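Local coordinates for probable 2-hydroxyhepta-2,4-diene-1,7-dioate isomerase (Thermus thermophilus, PDB 2DFU), which is probably a metal-dependent isomerase of the fumarylacetoacetate hydrolase family, thought to act on 2-hydroxyhepta-2,4-diene-1,7-dioate, at residues I203-V206 / A207-L210; L210-I213 / S214-T218. One frame throughout, in Å; residues are numbered along the deposited sequence.

How the interactions relate
Interactions 1 and 2 describe the two ends of one short helix, 206-214, with their centres about 11 Å apart and Leu210 common to both. Interaction 1, residues 203-210, starts the helix with a capping box that gives acceptors to the backbone N-H groups of Ser205 and Glu208. Interaction 2, residues 210-218, finishes it, with hydroxyls and turning backbone collecting the last carbonyls before the chain heads for strand 224-226. Val225 of that strand lies against Ile209, Leu210 and Ile213, so a single apolar side of the helix runs through both contacts. The centres lie about 16 and 19 Å from that of the chain; interaction 2 also meets the second subunit, whereas interaction 1 stays within its own.

Interaction 1: residues I203-V206 / A207-L210; sequences IFSV and AEIL
Ser205 and Glu208 form a capping box at the start of helix 206-214, where the chain leaves a loop and the first helical bonds run from Ile209 N to Ser205 O at 2.9 Å and from Leu210 N to Val206 O at 3.0 Å. Each partner of the box uses its side chain on the other's backbone. Ser205 OG, set between its own backbone N and carbonyl carbon (chi1 74°), points forward into the first turn and accepts from Glu208 N at 3.0 Å. In return Glu208 OE1 accepts from Ser205 N at 2.9 Å, a nearly straight bond (168°) that reaches the oxygen on its anti side, slightly out of the carboxylate plane. Serine suits the N-cap because its hydroxyl is short enough to reach an amide three residues on; glutamate has the length to come back to the cap residue itself. With an alanine here in place of Ser205, Glu208 N would probably lose its capping acceptor and the first turn part of its fixing, although the Glu208 carboxylate could still hold Ser205 N. The carboxylate, close to the amino end of the helix, would probably also be favoured by the helix dipole.

Apolar side chains flank the box. Phe204 lies just before the cap and Ile209 four residues after it, a spacing that fits a hydrophobic staple, and Phe204 CB meets Ile209 CG1 at 3.8 Å. Outside the segments, Asn56 OD1 accepts from Phe204 N and Gln181 OE1 from Val206 N, while Ile209 and Leu210 rest on Val225 of strand 224-226. Val206 and Leu210, one turn apart, lie side by side and point the same way, Val206 CG1 4.1 Å from Leu210 CD1.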
# COMPACT_ATOMS: atom_id res chain seq x y z
N ILE A 203 5.83 -11.62 -20.99
CA ILE A 203 5.99 -10.49 -21.89
C ILE A 203 7.10 -9.62 -21.31
O ILE A 203 7.99 -9.16 -22.03
CB ILE A 203 4.69 -9.69 -21.99
CG1 ILE A 203 3.59 -10.59 -22.58
CG2 ILE A 203 4.90 -8.43 -22.82
CD1 ILE A 203 2.22 -9.96 -22.63
N PHE A 204 7.03 -9.41 -20.00
CA PHE A 204 8.03 -8.62 -19.29
C PHE A 204 8.67 -9.54 -18.27
O PHE A 204 7.97 -10.20 -17.49
CB PHE A 204 7.37 -7.45 -18.56
CG PHE A 204 6.58 -6.55 -19.46
CD1 PHE A 204 7.23 -5.73 -20.37
CD2 PHE A 204 5.19 -6.55 -19.41
CE1 PHE A 204 6.50 -4.92 -21.23
CE2 PHE A 204 4.45 -5.74 -20.27
CZ PHE A 204 5.10 -4.92 -21.19
N SER A 205 9.99 -9.61 -18.29
CA SER A 205 10.70 -10.46 -17.34
C SER A 205 10.61 -9.84 -15.94
O SER A 205 10.24 -8.67 -15.78
CB SER A 205 12.18 -10.57 -17.74
OG SER A 205 12.87 -9.37 -17.44
N VAL A 206 10.93 -10.64 -14.94
CA VAL A 206 10.91 -10.16 -13.56
C VAL A 206 11.87 -8.99 -13.42
O VAL A 206 11.55 -7.97 -12.81
CB VAL A 206 11.32 -11.28 -12.58
CG1 VAL A 206 11.48 -10.72 -11.17
CG2 VAL A 206 10.27 -12.39 -12.61
N ALA A 207 13.06 -9.12 -14.01
CA ALA A 207 14.06 -8.07 -13.95
C ALA A 207 13.55 -6.77 -14.57
O ALA A 207 13.82 -5.69 -14.06
CB ALA A 207 15.33 -8.53 -14.65
N GLU A 208 12.81 -6.89 -15.67
CA GLU A 208 12.27 -5.72 -16.36
C GLU A 208 11.15 -5.07 -15.54
O GLU A 208 11.01 -3.84 -15.52
CB GLU A 208 11.74 -6.11 -17.74
CG GLU A 208 12.81 -6.69 -18.66
CD GLU A 208 12.28 -7.07 -20.03
OE1 GLU A 208 11.26 -7.79 -20.11
OE2 GLU A 208 12.91 -6.67 -21.03
N ILE A 209 10.34 -5.90 -14.89
CA ILE A 209 9.24 -5.40 -14.08
C ILE A 209 9.77 -4.59 -12.90
O ILE A 209 9.33 -3.46 -12.67
CB ILE A 209 8.38 -6.56 -13.56
CG1 ILE A 209 7.63 -7.19 -14.74
CG2 ILE A 209 7.42 -6.08 -12.47
CD1 ILE A 209 6.85 -8.44 -14.38
N LEU A 210 10.72 -5.16 -12.16
CA LEU A 210 11.29 -4.47 -11.01
C LEU A 210 11.96 -3.18 -11.44
O LEU A 210 11.82 -2.14 -10.79
CB LEU A 210 12.32 -5.36 -10.31
CG LEU A 210 11.82 -6.67 -9.70
CD1 LEU A 210 13.00 -7.45 -9.17
CD2 LEU A 210 10.81 -6.38 -8.60

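Interaction 2: residues L210-I213 / S214-T218; sequences LSYI and STFMT
The edge of Phe216 is directed at the face of Tyr212 in a T-shaped pair, with centroids 5.9 Å apart and planes at 69°, while Ile213 O lies over one face of the Phe216 ring, offset toward its rim. Phe216 is brought back over the helix end by its first torsion (chi1 69°), which sets CG between its backbone N and carbonyl carbon.

At the helix end the closing turn gathers carbonyls that would probably otherwise lack donors. Thr215 OG1 gives its proton to Tyr212 O at 2.7 Å, in the carbonyl plane, and Thr215 N reaches the same oxygen from above that plane. Ser214 OG donates to Ser211 O at 2.6 Å; short hydroxyl side chains suit these places because they can fold back onto a carbonyl three residues earlier. Ile213 O takes Phe216 N and Met217 N, and Ile213 CG2 packs on Met217 CB at 4.0 Å.

Ser211 OG hydrogen-bonds to Val128 O and Ser214 OG to Val128 N, while Trp264 of the second subunit packs on Ser211 and Thr215. Ile213 and Met217 rest on Val51 of strand 50-53, Tyr212, Ile213 and Phe216 on Leu78 of strand 78-81, and Leu210 and Ile213 on Val225 of strand 224-226.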
# COMPACT_ATOMS: atom_id res chain seq x y z
N LEU A 210 10.72 -5.16 -12.16
CA LEU A 210 11.29 -4.47 -11.01
C LEU A 210 11.96 -3.18 -11.44
O LEU A 210 11.82 -2.14 -10.79
CB LEU A 210 12.32 -5.36 -10.31
CG LEU A 210 11.82 -6.67 -9.70
CD1 LEU A 210 13.00 -7.45 -9.17
CD2 LEU A 210 10.81 -6.38 -8.60
N SER A 211 12.70 -3.24 -12.55
CA SER A 211 13.40 -2.08 -13.09
C SER A 211 12.40 -0.98 -13.45
O SER A 211 12.58 0.18 -13.07
CB SER A 211 14.18 -2.48 -14.35
OG SER A 211 14.78 -1.34 -14.95
N TYR A 212 11.36 -1.36 -14.18
CA TYR A 212 10.33 -0.42 -14.59
C TYR A 212 9.73 0.28 -13.38
O TYR A 212 9.68 1.51 -13.31
CB TYR A 212 9.22 -1.14 -15.36
CG TYR A 212 8.09 -0.23 -15.76
CD1 TYR A 212 8.26 0.76 -16.72
CD2 TYR A 212 6.84 -0.33 -15.13
CE1 TYR A 212 7.23 1.64 -17.05
CE2 TYR A 212 5.81 0.54 -15.45
CZ TYR A 212 6.00 1.52 -16.41
OH TYR A 212 4.97 2.37 -16.73
N ILE A 213 9.27 -0.50 -12.41
CA ILE A 213 8.69 0.06 -11.20
C ILE A 213 9.64 1.05 -10.53
O ILE A 213 9.22 2.13 -10.14
CB ILE A 213 8.34 -1.06 -10.18
CG1 ILE A 213 7.23 -1.95 -10.74
CG2 ILE A 213 7.89 -0.45 -8.86
CD1 ILE A 213 7.02 -3.23 -9.96
N SER A 214 10.91 0.68 -10.42
CA SER A 214 11.91 1.52 -9.76
C SER A 214 12.18 2.87 -10.41
O SER A 214 12.82 3.73 -9.81
CB SER A 214 13.24 0.77 -9.61
OG SER A 214 13.89 0.64 -10.86
N THR A 215 11.71 3.07 -11.64
CA THR A 215 11.95 4.34 -12.31
C THR A 215 11.08 5.46 -11.74
O THR A 215 11.35 6.64 -11.99
CB THR A 215 11.68 4.25 -13.84
OG1 THR A 215 10.28 4.02 -14.08
CG2 THR A 215 12.48 3.13 -14.46
N PHE A 216 10.05 5.11 -10.98
CA PHE A 216 9.17 6.14 -10.42
C PHE A 216 8.72 5.81 -9.00
O PHE A 216 8.28 6.69 -8.26
CB PHE A 216 7.94 6.31 -11.32
CG PHE A 216 7.00 5.13 -11.31
CD1 PHE A 216 5.96 5.06 -10.38
CD2 PHE A 216 7.17 4.09 -12.21
CE1 PHE A 216 5.09 3.96 -10.36
CE2 PHE A 216 6.31 2.98 -12.20
CZ PHE A 216 5.26 2.92 -11.27
N MET A 217 8.84 4.54 -8.62
CA MET A 217 8.43 4.08 -7.30
C MET A 217 9.53 3.29 -6.61
O MET A 217 9.95 2.24 -7.12
CB MET A 217 7.16 3.23 -7.44
CG MET A 217 6.78 2.40 -6.21
SD MET A 217 5.26 1.44 -6.49
CE MET A 217 4.00 2.67 -6.11
N THR A 218 10.00 3.77 -5.47
CA THR A 218 11.05 3.07 -4.75
C THR A 218 10.48 1.83 -4.07
O THR A 218 9.48 1.90 -3.35
CB THR A 218 11.70 3.96 -3.67
OG1 THR A 218 12.42 5.02 -4.31
CG2 THR A 218 12.67 3.16 -2.82